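Local coordinates for protein ParA (Salmonella enterica subsp. enterica serovar Newport str. SL317, PDB 3EZF) that probably binds and hydrolyses ATP to drive plasmid partition, and also binds DNA to regulate transcription under the control of adenine nucleotide, at residues V151-D155 with P156-S160; R237-I240 with I241-A245; H258-P261 with F262-G266; H285-L288 with K289-R293; M297-Q300 with L301-E304. One frame throughout, in Å; residues are numbered along the deposited sequence.

Interaction 1: residues V151-D155 with P156-S160; sequences VIDLD and PQASS
The turn that follows strand 149-153 of the P-loop NTPase sheet is built by D153 and D155 folding back on P156-S160. The D155 carboxylate uses both oxygens. OD2 accepts from the backbone N of Q157 at 2.9 Å, and OD1 accepts from S159 OG at 3.2 Å. Both donors sit out of the carboxylate plane, that of Q157 the more steeply. The group reaches them because CG stands anti to the backbone N (chi1 175°), beside the residue's own carbonyl. That carbonyl O takes the N of A158 at 3.0 Å, which closes a type I turn from D155 to A158. The sequence D-L-D-P-Q matches the Walker A' signature of ParA-type ATPases, which in relatives lies beside the nucleotide; this loop is thus probably part of the nucleotide pocket. D153 adds an Asx turn, its OD1 receiving the N of D155 at 3.2 Å from above the carboxylate plane, while OD2 lies 3.3 Å from A158 CA and is hydrogen-bonded to T161 OG1. S160 brings its CB to 3.8 Å from D153 OD2 and gives its OG to a bond with D254 at the end of strand 250-254. P156 and Q157 also pack against H258 of the second subunit.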
loop_
_atom_site.group_PDB
_atom_site.type_symbol
_atom_site.label_atom_id
_atom_site.label_comp_id
_atom_site.label_asym_id
_atom_site.label_seq_id
_atom_site.Cartn_x
_atom_site.Cartn_y
_atom_site.Cartn_z
ATOM N N VAL A 151 7.843 -13.566 12.313
ATOM C CA VAL A 151 7.101 -12.471 11.709
ATOM C C VAL A 151 5.903 -12.994 10.955
ATOM O O VAL A 151 6.008 -13.355 9.792
ATOM C CB VAL A 151 7.962 -11.648 10.723
ATOM C CG1 VAL A 151 7.102 -10.560 10.086
ATOM C CG2 VAL A 151 9.144 -11.005 11.441
ATOM N N ILE A 152 4.762 -13.039 11.622
ATOM C CA ILE A 152 3.529 -13.509 11.007
ATOM C C ILE A 152 2.940 -12.393 10.156
ATOM O O ILE A 152 2.505 -11.365 10.664
ATOM C CB ILE A 152 2.496 -13.928 12.080
ATOM C CG1 ILE A 152 2.980 -15.188 12.800
ATOM C CG2 ILE A 152 1.133 -14.127 11.433
ATOM C CD1 ILE A 152 2.485 -15.325 14.215
ATOM N N ASP A 153 2.923 -12.622 8.854
ATOM C CA ASP A 153 2.415 -11.659 7.879
ATOM C C ASP A 153 0.916 -11.816 7.658
ATOM O O ASP A 153 0.479 -12.784 7.030
ATOM C CB ASP A 153 3.143 -11.861 6.551
ATOM C CG ASP A 153 2.914 -10.737 5.574
ATOM O OD1 ASP A 153 2.286 -9.724 5.949
ATOM O OD2 ASP A 153 3.385 -10.873 4.424
ATOM N N LEU A 154 0.131 -10.873 8.180
ATOM C CA LEU A 154 -1.320 -10.906 8.022
ATOM C C LEU A 154 -1.766 -9.744 7.122
ATOM O O LEU A 154 -2.948 -9.382 7.062
ATOM C CB LEU A 154 -2.007 -10.797 9.384
ATOM C CG LEU A 154 -2.714 -12.036 9.928
ATOM C CD1 LEU A 154 -3.485 -12.707 8.819
ATOM C CD2 LEU A 154 -1.692 -12.996 10.465
ATOM N N ASP A 155 -0.792 -9.143 6.447
ATOM C CA ASP A 155 -1.050 -8.049 5.526
ATOM C C ASP A 155 -1.361 -8.647 4.161
ATOM O O ASP A 155 -0.573 -9.428 3.618
ATOM C CB ASP A 155 0.174 -7.155 5.418
ATOM C CG ASP A 155 0.011 -6.069 4.392
ATOM O OD1 ASP A 155 0.966 -5.271 4.208
ATOM O OD2 ASP A 155 -1.070 -6.012 3.768
ATOM N N PRO A 156 -2.529 -8.301 3.594
ATOM C CA PRO A 156 -2.916 -8.829 2.277
ATOM C C PRO A 156 -1.847 -8.609 1.189
ATOM O O PRO A 156 -1.602 -9.492 0.362
ATOM C CB PRO A 156 -4.214 -8.086 1.977
ATOM C CG PRO A 156 -4.809 -7.888 3.376
ATOM C CD PRO A 156 -3.603 -7.472 4.183
ATOM N N GLN A 157 -1.203 -7.441 1.203
ATOM C CA GLN A 157 -0.179 -7.110 0.212
ATOM C C GLN A 157 1.079 -7.954 0.289
ATOM O O GLN A 157 1.863 -7.976 -0.649
ATOM C CB GLN A 157 0.204 -5.632 0.302
ATOM C CG GLN A 157 -0.760 -4.710 -0.426
ATOM C CD GLN A 157 -2.121 -4.640 0.238
ATOM O OE1 GLN A 157 -2.771 -5.660 0.473
ATOM N NE2 GLN A 157 -2.564 -3.425 0.543
ATOM N N ALA A 158 1.277 -8.640 1.406
ATOM C CA ALA A 158 2.442 -9.499 1.571
ATOM C C ALA A 158 3.751 -8.728 1.485
ATOM O O ALA A 158 4.780 -9.270 1.076
ATOM C CB ALA A 158 2.419 -10.613 0.528
ATOM N N SER A 159 3.704 -7.458 1.871
ATOM C CA SER A 159 4.890 -6.612 1.859
ATOM C C SER A 159 6.023 -7.436 2.455
ATOM O O SER A 159 6.994 -7.732 1.778
ATOM C CB SER A 159 4.651 -5.350 2.697
ATOM O OG SER A 159 3.436 -4.710 2.323
ATOM N N SER A 160 5.881 -7.830 3.716
ATOM C CA SER A 160 6.903 -8.635 4.383
ATOM C C SER A 160 7.230 -9.909 3.610
ATOM O O SER A 160 8.398 -10.224 3.376
ATOM C CB SER A 160 6.451 -9.016 5.794
ATOM O OG SER A 160 6.507 -7.902 6.661
#

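Interaction 2: residues R237-I240 with I241-A245; sequences RRNI and IDRVA. Unlike the reference sequence in segment 237-240: R238 (reference Lys), N239 (reference Lys). Unlike the reference sequence in segment 241-245: D242 (reference Glu).
Over one face of the R237 guanidinium lies I241 CG2, 3.6 Å from NE and offset toward the rim, while D242 OD1 comes in at the edge, near the plane. NH1 of R237 and OD1 of D242 are 2.7 Å apart and form a salt bridge; its hydrogen-bond geometry is weak, and the carboxylate plane stands 85° from the guanidinium plane. A bend at chi2 (-68°) curls the arginine chain back over the next turn to reach both partners. A second pair brings like charges together: R243 NH1 lies over a face of the R238 guanidinium, 4.0 Å from NE, with the planes 74° apart. The backbone underneath ends helix 235-241. D242 N bonds to R237 O at 2.8 Å, five residues back, a pi-type turn, and a weak bond joins R243 N to I240 O, overlapping the type I turn from I241 to V244. Inward, I241 packs on V113 of strand 112-116 and I240 on helix 177-182. Since R237 NH2 also lies near the like-charged R309, D242 probably offsets part of a local positive excess, whereas R238 and R243 may repel each other mildly if they keep this approach in solution.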
loop_
_atom_site.group_PDB
_atom_site.type_symbol
_atom_site.label_atom_id
_atom_site.label_comp_id
_atom_site.label_asym_id
_atom_site.label_seq_id
_atom_site.Cartn_x
_atom_site.Cartn_y
_atom_site.Cartn_z
ATOM N N ARG A 237 -4.461 -16.296 18.233
ATOM C CA ARG A 237 -3.790 -16.713 19.459
ATOM C C ARG A 237 -3.898 -18.211 19.676
ATOM O O ARG A 237 -2.985 -18.830 20.199
ATOM C CB ARG A 237 -4.389 -16.001 20.685
ATOM C CG ARG A 237 -3.394 -15.213 21.572
ATOM C CD ARG A 237 -2.358 -16.034 22.361
ATOM N NE ARG A 237 -1.259 -15.148 22.782
ATOM C CZ ARG A 237 -0.277 -15.453 23.639
ATOM N NH1 ARG A 237 -0.211 -16.647 24.219
ATOM N NH2 ARG A 237 0.656 -14.551 23.913
ATOM N N ARG A 238 -5.012 -18.798 19.270
ATOM C CA ARG A 238 -5.210 -20.215 19.488
ATOM C C ARG A 238 -4.677 -21.174 18.432
ATOM O O ARG A 238 -4.168 -22.231 18.773
ATOM C CB ARG A 238 -6.698 -20.496 19.684
ATOM C CG ARG A 238 -6.962 -21.658 20.615
ATOM C CD ARG A 238 -8.259 -22.382 20.276
ATOM N NE ARG A 238 -8.152 -23.137 19.027
ATOM C CZ ARG A 238 -8.688 -24.341 18.841
ATOM N NH1 ARG A 238 -9.369 -24.921 19.826
ATOM N NH2 ARG A 238 -8.540 -24.970 17.677
ATOM N N ASN A 239 -4.785 -20.821 17.156
ATOM C CA ASN A 239 -4.364 -21.731 16.099
ATOM C C ASN A 239 -2.949 -21.581 15.551
ATOM O O ASN A 239 -2.487 -22.430 14.791
ATOM C CB ASN A 239 -5.392 -21.685 14.957
ATOM C CG ASN A 239 -6.757 -22.206 15.381
ATOM O OD1 ASN A 239 -7.726 -22.114 14.633
ATOM N ND2 ASN A 239 -6.835 -22.758 16.585
ATOM N N ILE A 240 -2.262 -20.510 15.922
ATOM C CA ILE A 240 -0.892 -20.331 15.463
ATOM C C ILE A 240 0.047 -19.985 16.608
ATOM O O ILE A 240 0.933 -20.769 16.945
ATOM C CB ILE A 240 -0.765 -19.227 14.363
ATOM C CG1 ILE A 240 -1.453 -19.698 13.067
ATOM C CG2 ILE A 240 0.728 -18.916 14.108
ATOM C CD1 ILE A 240 -1.413 -18.718 11.923
ATOM N N ILE A 241 -0.177 -18.819 17.210
ATOM C CA ILE A 241 0.649 -18.304 18.303
ATOM C C ILE A 241 0.824 -19.254 19.465
ATOM O O ILE A 241 1.953 -19.608 19.801
ATOM C CB ILE A 241 0.111 -16.932 18.823
ATOM C CG1 ILE A 241 0.479 -15.830 17.817
ATOM C CG2 ILE A 241 0.707 -16.598 20.184
ATOM C CD1 ILE A 241 -0.070 -14.469 18.147
ATOM N N ASP A 242 -0.271 -19.673 20.088
ATOM C CA ASP A 242 -0.155 -20.599 21.212
ATOM C C ASP A 242 0.401 -21.955 20.772
ATOM O O ASP A 242 0.939 -22.691 21.586
ATOM C CB ASP A 242 -1.505 -20.792 21.919
ATOM C CG ASP A 242 -1.677 -19.864 23.118
ATOM O OD1 ASP A 242 -0.672 -19.255 23.544
ATOM O OD2 ASP A 242 -2.807 -19.748 23.649
ATOM N N ARG A 243 0.299 -22.281 19.488
ATOM C CA ARG A 243 0.804 -23.564 19.013
ATOM C C ARG A 243 2.314 -23.561 18.721
ATOM O O ARG A 243 2.912 -24.618 18.497
ATOM C CB ARG A 243 0.031 -24.015 17.766
ATOM C CG ARG A 243 -1.479 -24.036 17.954
ATOM C CD ARG A 243 -2.108 -25.311 17.439
ATOM N NE ARG A 243 -2.580 -26.151 18.541
ATOM C CZ ARG A 243 -3.768 -26.045 19.140
ATOM N NH1 ARG A 243 -4.649 -25.126 18.750
ATOM N NH2 ARG A 243 -4.073 -26.868 20.146
ATOM N N VAL A 244 2.925 -22.377 18.711
ATOM C CA VAL A 244 4.372 -22.254 18.474
ATOM C C VAL A 244 5.024 -21.474 19.626
ATOM O O VAL A 244 6.182 -21.056 19.551
ATOM C CB VAL A 244 4.697 -21.522 17.157
ATOM C CG1 VAL A 244 3.997 -22.196 16.019
ATOM C CG2 VAL A 244 4.335 -20.047 17.262
ATOM N N ALA A 245 4.252 -21.296 20.693
ATOM C CA ALA A 245 4.683 -20.579 21.879
ATOM C C ALA A 245 6.062 -20.968 22.410
ATOM O O ALA A 245 6.866 -20.096 22.714
ATOM C CB ALA A 245 3.632 -20.735 22.982
#

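Interaction 3: residues H258-P261 with F262-G266; sequences HLDP and FLLNG
D260 occupies the N-cap position of helix 261-267, and its carbonyl O accepts from L264 N at 2.6 Å in a nearly straight bond (N-H...O 162°). One residue on, two donors of N265 grip the carbonyl oxygen of P261: the backbone N at 3.0 Å and the side-chain ND2 at 2.9 Å. They arrive from opposite faces of the carbonyl plane, neither lying in it, so the asparagine amide doubles the usual i to i+4 helical bond. ND2 is also bonded to Q232 O, and OD1 accepts from L236 N. The D260 carboxylate makes no capping bond. It runs alongside L264 instead, CG lying 3.5 Å from L264 CD2, and faces M297 of helix 294-303. On another side L259 meets F262: CD1 of the leucine is 3.5 Å from CD1 of the ring, reaching it obliquely. CG of F262 stands beside the backbone N (chi1 -66°), which carries the ring back toward L259 and on to A216 of helix 212-216. H258 leads out to the subunit interface, where its ring meets H258 of the second subunit with nearly parallel planes. In the same turn, the CB of L263 rests 3.3 Å from the carbonyl O of L259.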
loop_
_atom_site.group_PDB
_atom_site.type_symbol
_atom_site.label_atom_id
_atom_site.label_comp_id
_atom_site.label_asym_id
_atom_site.label_seq_id
_atom_site.Cartn_x
_atom_site.Cartn_y
_atom_site.Cartn_z
ATOM N N HIS A 258 -7.608 -0.731 7.046
ATOM C CA HIS A 258 -8.993 -1.136 6.831
ATOM C C HIS A 258 -9.341 -2.531 7.339
ATOM O O HIS A 258 -10.333 -2.706 8.055
ATOM C CB HIS A 258 -9.279 -1.048 5.342
ATOM C CG HIS A 258 -8.035 -1.047 4.514
ATOM N ND1 HIS A 258 -7.168 0.029 4.472
ATOM C CD2 HIS A 258 -7.469 -2.012 3.753
ATOM C CE1 HIS A 258 -6.129 -0.275 3.727
ATOM N NE2 HIS A 258 -6.282 -1.509 3.274
ATOM N N LEU A 259 -8.532 -3.519 6.953
ATOM C CA LEU A 259 -8.739 -4.912 7.367
ATOM C C LEU A 259 -9.291 -4.944 8.788
ATOM O O LEU A 259 -8.949 -4.097 9.619
ATOM C CB LEU A 259 -7.411 -5.678 7.325
ATOM C CG LEU A 259 -7.295 -6.873 6.376
ATOM C CD1 LEU A 259 -8.339 -7.894 6.769
ATOM C CD2 LEU A 259 -7.472 -6.445 4.923
ATOM N N ASP A 260 -10.164 -5.894 9.075
ATOM C CA ASP A 260 -10.692 -5.960 10.419
ATOM C C ASP A 260 -10.455 -7.334 10.994
ATOM O O ASP A 260 -9.655 -7.490 11.908
ATOM C CB ASP A 260 -12.190 -5.626 10.456
ATOM C CG ASP A 260 -12.488 -4.324 11.200
ATOM O OD1 ASP A 260 -13.647 -4.168 11.661
ATOM O OD2 ASP A 260 -11.581 -3.458 11.312
ATOM N N PRO A 261 -11.117 -8.366 10.450
ATOM C CA PRO A 261 -10.837 -9.659 11.072
ATOM C C PRO A 261 -9.354 -9.903 11.343
ATOM O O PRO A 261 -9.007 -10.444 12.378
ATOM C CB PRO A 261 -11.459 -10.654 10.099
ATOM C CG PRO A 261 -11.495 -9.902 8.792
ATOM C CD PRO A 261 -11.879 -8.532 9.198
ATOM N N PHE A 262 -8.472 -9.485 10.443
ATOM C CA PHE A 262 -7.048 -9.695 10.680
ATOM C C PHE A 262 -6.537 -8.721 11.730
ATOM O O PHE A 262 -5.828 -9.126 12.654
ATOM C CB PHE A 262 -6.248 -9.545 9.377
ATOM C CG PHE A 262 -6.544 -10.619 8.347
ATOM C CD1 PHE A 262 -6.000 -10.546 7.068
ATOM C CD2 PHE A 262 -7.377 -11.696 8.653
ATOM C CE1 PHE A 262 -6.278 -11.523 6.118
ATOM C CE2 PHE A 262 -7.658 -12.677 7.702
ATOM C CZ PHE A 262 -7.108 -12.584 6.435
ATOM N N LEU A 263 -6.896 -7.441 11.587
ATOM C CA LEU A 263 -6.497 -6.399 12.544
ATOM C C LEU A 263 -6.974 -6.791 13.946
ATOM O O LEU A 263 -6.198 -6.796 14.904
ATOM C CB LEU A 263 -7.147 -5.069 12.178
ATOM C CG LEU A 263 -6.392 -3.755 12.386
ATOM C CD1 LEU A 263 -5.778 -3.691 13.762
ATOM C CD2 LEU A 263 -5.321 -3.649 11.321
ATOM N N LEU A 264 -8.265 -7.110 14.040
ATOM C CA LEU A 264 -8.908 -7.517 15.284
ATOM C C LEU A 264 -8.201 -8.727 15.912
ATOM O O LEU A 264 -7.932 -8.745 17.114
ATOM C CB LEU A 264 -10.385 -7.848 15.026
ATOM C CG LEU A 264 -11.491 -6.777 14.970
ATOM C CD1 LEU A 264 -11.879 -6.389 16.367
ATOM C CD2 LEU A 264 -11.045 -5.572 14.191
ATOM N N ASN A 265 -7.907 -9.740 15.104
ATOM C CA ASN A 265 -7.219 -10.920 15.604
ATOM C C ASN A 265 -5.839 -10.503 16.079
ATOM O O ASN A 265 -5.377 -10.971 17.121
ATOM C CB ASN A 265 -7.108 -11.993 14.517
ATOM C CG ASN A 265 -8.177 -13.064 14.645
ATOM O OD1 ASN A 265 -8.165 -13.870 15.574
ATOM N ND2 ASN A 265 -9.108 -13.070 13.716
ATOM N N GLY A 266 -5.182 -9.621 15.328
ATOM C CA GLY A 266 -3.871 -9.158 15.743
ATOM C C GLY A 266 -3.899 -8.490 17.115
ATOM O O GLY A 266 -3.211 -8.916 18.034
#

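Interaction 4: residues H285-L288 with K289-R293; sequences HSTL and KYLTR
The last two turns of helix 281-291 set H285-L288 against K289-R293, a local contact partly buried and partly at the subunit interface. Four successive i to i+4 backbone bonds establish it, from K289 N to H285 O at 2.9 Å through Y290 N to S286 O and L291 N to T287 O, ending with T292 N to L288 O, almost perfectly straight at 178°. T292 is where the chain then leaves helical backbone angles. On the outward side H285 and K289 run side by side in the same direction, CD of the lysine coming within 3.7 Å of H285 CE1, oblique to the ring. Chi1 of H285 (-170°) swings the imidazole away from its own N and alongside the lysine chain, itself bent at chi2 and chi4. Both pack on L21 of the second subunit, and the lysine NZ makes a long, weak ion pair with D211 of that subunit, with which R293 NH1 forms a salt bridge, while R293 NE pairs with E296 of its own chain. The inward side is mostly apolar: L288 CD2 and L291 CD1 are 4.2 Å apart, and T287 CG2 lies 4.4 Å from L291 CG, while T287 OG1 bonds to D283 O. T287 and L291 lean on strand 272-277 and on Y337, and L288 on V336, both of helix 324-337; Y290 turns toward V117 and L119.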
loop_
_atom_site.group_PDB
_atom_site.type_symbol
_atom_site.label_atom_id
_atom_site.label_comp_id
_atom_site.label_asym_id
_atom_site.label_seq_id
_atom_site.Cartn_x
_atom_site.Cartn_y
_atom_site.Cartn_z
ATOM N N HIS A 285 -0.608 13.251 10.273
ATOM C CA HIS A 285 -2.018 13.422 10.506
ATOM C C HIS A 285 -2.706 12.055 10.530
ATOM O O HIS A 285 -3.472 11.760 11.446
ATOM C CB HIS A 285 -2.614 14.312 9.417
ATOM C CG HIS A 285 -4.010 14.750 9.699
ATOM N ND1 HIS A 285 -5.071 13.869 9.752
ATOM C CD2 HIS A 285 -4.530 15.972 9.966
ATOM C CE1 HIS A 285 -6.180 14.529 10.039
ATOM N NE2 HIS A 285 -5.874 15.809 10.174
ATOM N N SER A 286 -2.412 11.220 9.533
ATOM C CA SER A 286 -3.011 9.887 9.413
ATOM C C SER A 286 -2.801 8.986 10.610
ATOM O O SER A 286 -3.748 8.402 11.137
ATOM C CB SER A 286 -2.471 9.165 8.185
ATOM O OG SER A 286 -2.959 9.762 7.004
ATOM N N THR A 287 -1.548 8.857 11.025
ATOM C CA THR A 287 -1.231 8.004 12.156
ATOM C C THR A 287 -2.036 8.397 13.392
ATOM O O THR A 287 -2.475 7.530 14.156
ATOM C CB THR A 287 0.278 8.042 12.450
ATOM O OG1 THR A 287 0.992 7.719 11.248
ATOM C CG2 THR A 287 0.643 7.020 13.521
ATOM N N LEU A 288 -2.245 9.700 13.571
ATOM C CA LEU A 288 -3.012 10.204 14.710
ATOM C C LEU A 288 -4.460 9.815 14.517
ATOM O O LEU A 288 -5.116 9.315 15.427
ATOM C CB LEU A 288 -2.919 11.728 14.817
ATOM C CG LEU A 288 -1.590 12.354 15.228
ATOM C CD1 LEU A 288 -1.801 13.839 15.424
ATOM C CD2 LEU A 288 -1.094 11.729 16.511
ATOM N N LYS A 289 -4.949 10.060 13.313
ATOM C CA LYS A 289 -6.314 9.721 12.958
ATOM C C LYS A 289 -6.502 8.236 13.303
ATOM O O LYS A 289 -7.495 7.847 13.917
ATOM C CB LYS A 289 -6.512 9.948 11.451
ATOM C CG LYS A 289 -7.909 10.359 11.032
ATOM C CD LYS A 289 -8.229 11.769 11.502
ATOM C CE LYS A 289 -9.526 12.267 10.900
ATOM N NZ LYS A 289 -9.409 12.342 9.422
ATOM N N TYR A 290 -5.523 7.418 12.914
ATOM C CA TYR A 290 -5.554 5.977 13.158
ATOM C C TYR A 290 -5.516 5.650 14.641
ATOM O O TYR A 290 -6.293 4.821 15.121
ATOM C CB TYR A 290 -4.377 5.299 12.452
ATOM C CG TYR A 290 -4.354 3.792 12.599
ATOM C CD1 TYR A 290 -3.665 3.183 13.650
ATOM C CD2 TYR A 290 -4.980 2.971 11.664
ATOM C CE1 TYR A 290 -3.605 1.786 13.770
ATOM C CE2 TYR A 290 -4.926 1.583 11.773
ATOM C CZ TYR A 290 -4.228 0.999 12.824
ATOM O OH TYR A 290 -4.142 -0.371 12.921
ATOM N N LEU A 291 -4.610 6.297 15.366
ATOM C CA LEU A 291 -4.490 6.052 16.793
ATOM C C LEU A 291 -5.825 6.306 17.482
ATOM O O LEU A 291 -6.331 5.467 18.228
ATOM C CB LEU A 291 -3.409 6.961 17.402
ATOM C CG LEU A 291 -1.948 6.724 17.012
ATOM C CD1 LEU A 291 -1.046 7.727 17.719
ATOM C CD2 LEU A 291 -1.555 5.311 17.379
ATOM N N THR A 292 -6.402 7.470 17.216
ATOM C CA THR A 292 -7.657 7.845 17.831
ATOM C C THR A 292 -8.784 6.871 17.513
ATOM O O THR A 292 -9.929 7.087 17.890
ATOM C CB THR A 292 -8.054 9.256 17.410
ATOM O OG1 THR A 292 -9.367 9.545 17.893
ATOM C CG2 THR A 292 -8.032 9.385 15.911
ATOM N N ARG A 293 -8.456 5.765 16.862
ATOM C CA ARG A 293 -9.480 4.802 16.506
ATOM C C ARG A 293 -9.330 3.438 17.177
ATOM O O ARG A 293 -10.182 2.558 16.995
ATOM C CB ARG A 293 -9.490 4.621 14.995
ATOM C CG ARG A 293 -10.851 4.313 14.444
ATOM C CD ARG A 293 -11.476 5.522 13.746
ATOM N NE ARG A 293 -12.873 5.252 13.426
ATOM C CZ ARG A 293 -13.572 5.886 12.494
ATOM N NH1 ARG A 293 -13.011 6.845 11.773
ATOM N NH2 ARG A 293 -14.831 5.541 12.265
#

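Interaction 5: residues M297-Q300 with L301-E304; sequences MLEQ and LEEE
L301, Q300 and E299 carry most of this turn of helix 294-303, each in a different environment. L301 is on the buried side. Its CD1 lies 4.2 Å from CD2 of L298, its CB is 3.6 Å from L298 O, and its N makes a weak 3.4 Å bond to M297 O. CG sits beside the backbone N (chi1 -72°); L298 has the same chi1, and the two isobutyl groups meet one turn apart. Q300 lends mainly its backbone to the local contact: its O accepts from E304 N at 3.0 Å, near the end of the helix, and its extended side chain runs toward L264. E299 contributes its carbonyl, which receives two donors, E302 N from well above the carbonyl plane and E303 N, at 3.1 Å, in the plane. An i to i+3 bond is thus superposed on the alpha-helical one. Outward, E299, E302 and E303 form an acidic surface; E299 OE1 and E302 OE2 are 5.5 Å apart, so these two carboxylates do not touch, though their mutual repulsion could slightly raise their pKa values. E302 CG meanwhile approaches L298 O at 3.4 Å. Within the fold, L301 and Q300 lie on L264 of helix 261-267, M297 and L301 on L267 of that helix, and L298 on P308, while M297 packs on F214 and L298 on Y7 of the second subunit.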
loop_
_atom_site.group_PDB
_atom_site.type_symbol
_atom_site.label_atom_id
_atom_site.label_comp_id
_atom_site.label_asym_id
_atom_site.label_seq_id
_atom_site.Cartn_x
_atom_site.Cartn_y
_atom_site.Cartn_z
ATOM N N MET A 297 -11.812 -0.242 18.249
ATOM C CA MET A 297 -11.355 -1.566 17.838
ATOM C C MET A 297 -11.322 -2.466 19.060
ATOM O O MET A 297 -11.922 -3.545 19.071
ATOM C CB MET A 297 -9.948 -1.493 17.239
ATOM C CG MET A 297 -9.803 -0.598 16.032
ATOM S SD MET A 297 -10.429 -1.383 14.553
ATOM C CE MET A 297 -11.842 -0.337 14.133
ATOM N N LEU A 298 -10.610 -2.016 20.091
ATOM C CA LEU A 298 -10.485 -2.782 21.327
ATOM C C LEU A 298 -11.834 -3.039 21.980
ATOM O O LEU A 298 -11.972 -3.956 22.784
ATOM C CB LEU A 298 -9.566 -2.064 22.316
ATOM C CG LEU A 298 -8.067 -2.054 22.002
ATOM C CD1 LEU A 298 -7.337 -1.175 23.001
ATOM C CD2 LEU A 298 -7.525 -3.466 22.069
ATOM N N GLU A 299 -12.835 -2.238 21.636
ATOM C CA GLU A 299 -14.151 -2.438 22.219
ATOM C C GLU A 299 -14.871 -3.612 21.558
ATOM O O GLU A 299 -15.457 -4.449 22.248
ATOM C CB GLU A 299 -14.992 -1.161 22.127
ATOM C CG GLU A 299 -14.862 -0.259 23.344
ATOM C CD GLU A 299 -15.871 0.882 23.338
ATOM O OE1 GLU A 299 -15.927 1.639 24.338
ATOM O OE2 GLU A 299 -16.608 1.022 22.332
ATOM N N GLN A 300 -14.820 -3.684 20.229
ATOM C CA GLN A 300 -15.470 -4.788 19.523
ATOM C C GLN A 300 -14.984 -6.106 20.114
ATOM O O GLN A 300 -15.765 -7.037 20.297
ATOM C CB GLN A 300 -15.139 -4.762 18.036
ATOM C CG GLN A 300 -15.562 -3.510 17.325
ATOM C CD GLN A 300 -15.466 -3.666 15.824
ATOM O OE1 GLN A 300 -15.581 -2.694 15.073
ATOM N NE2 GLN A 300 -15.261 -4.898 15.374
ATOM N N LEU A 301 -13.691 -6.176 20.414
ATOM C CA LEU A 301 -13.115 -7.371 20.993
ATOM C C LEU A 301 -13.769 -7.660 22.330
ATOM O O LEU A 301 -13.706 -8.782 22.820
ATOM C CB LEU A 301 -11.613 -7.197 21.187
ATOM C CG LEU A 301 -10.751 -7.212 19.935
ATOM C CD1 LEU A 301 -9.318 -6.890 20.309
ATOM C CD2 LEU A 301 -10.838 -8.579 19.280
ATOM N N GLU A 302 -14.385 -6.647 22.931
ATOM C CA GLU A 302 -15.053 -6.847 24.210
ATOM C C GLU A 302 -16.443 -7.451 23.995
ATOM O O GLU A 302 -16.858 -8.358 24.725
ATOM C CB GLU A 302 -15.184 -5.529 24.966
ATOM C CG GLU A 302 -13.875 -4.886 25.403
ATOM C CD GLU A 302 -14.121 -3.638 26.234
ATOM O OE1 GLU A 302 -13.151 -2.942 26.595
ATOM O OE2 GLU A 302 -15.302 -3.350 26.532
ATOM N N GLU A 303 -17.157 -6.955 22.986
ATOM C CA GLU A 303 -18.500 -7.459 22.688
ATOM C C GLU A 303 -18.491 -8.887 22.165
ATOM O O GLU A 303 -19.463 -9.622 22.347
ATOM C CB GLU A 303 -19.200 -6.570 21.657
ATOM C CG GLU A 303 -19.373 -5.130 22.092
ATOM C CD GLU A 303 -19.948 -4.279 20.992
ATOM O OE1 GLU A 303 -21.153 -4.441 20.686
ATOM O OE2 GLU A 303 -19.187 -3.461 20.425
ATOM N N GLU A 304 -17.401 -9.273 21.508
ATOM C CA GLU A 304 -17.292 -10.610 20.956
ATOM C C GLU A 304 -16.833 -11.573 22.051
ATOM O O GLU A 304 -16.601 -12.762 21.794
ATOM C CB GLU A 304 -16.300 -10.611 19.793
ATOM C CG GLU A 304 -16.524 -11.727 18.777
ATOM C CD GLU A 304 -17.643 -11.411 17.790
ATOM O OE1 GLU A 304 -17.935 -12.279 16.926
ATOM O OE2 GLU A 304 -18.218 -10.294 17.877
#

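In the fold
Interactions 1 and 3 are the buried contacts, and both touch the second subunit near H258; they meet directly, L154 O lying near F262 and P156 on L259. No other chain touches interaction 2; its I240 and I241 pack on I152 of interaction 1, while R238 and D242 are exposed. Interaction 3 also joins outward, L264 touching Q300 and L301 of interaction 5 and L263 touching Y290 of interaction 4. The last two lie on consecutive helices. Chemistry changes with place: a carboxylate-held turn at the probable nucleotide site, a salt bridge and close arginines ending helix 235-241, a helix start whose N-cap side chain makes no capping bond, then helix turns with a mostly apolar inner side and a polar or acidic outer one.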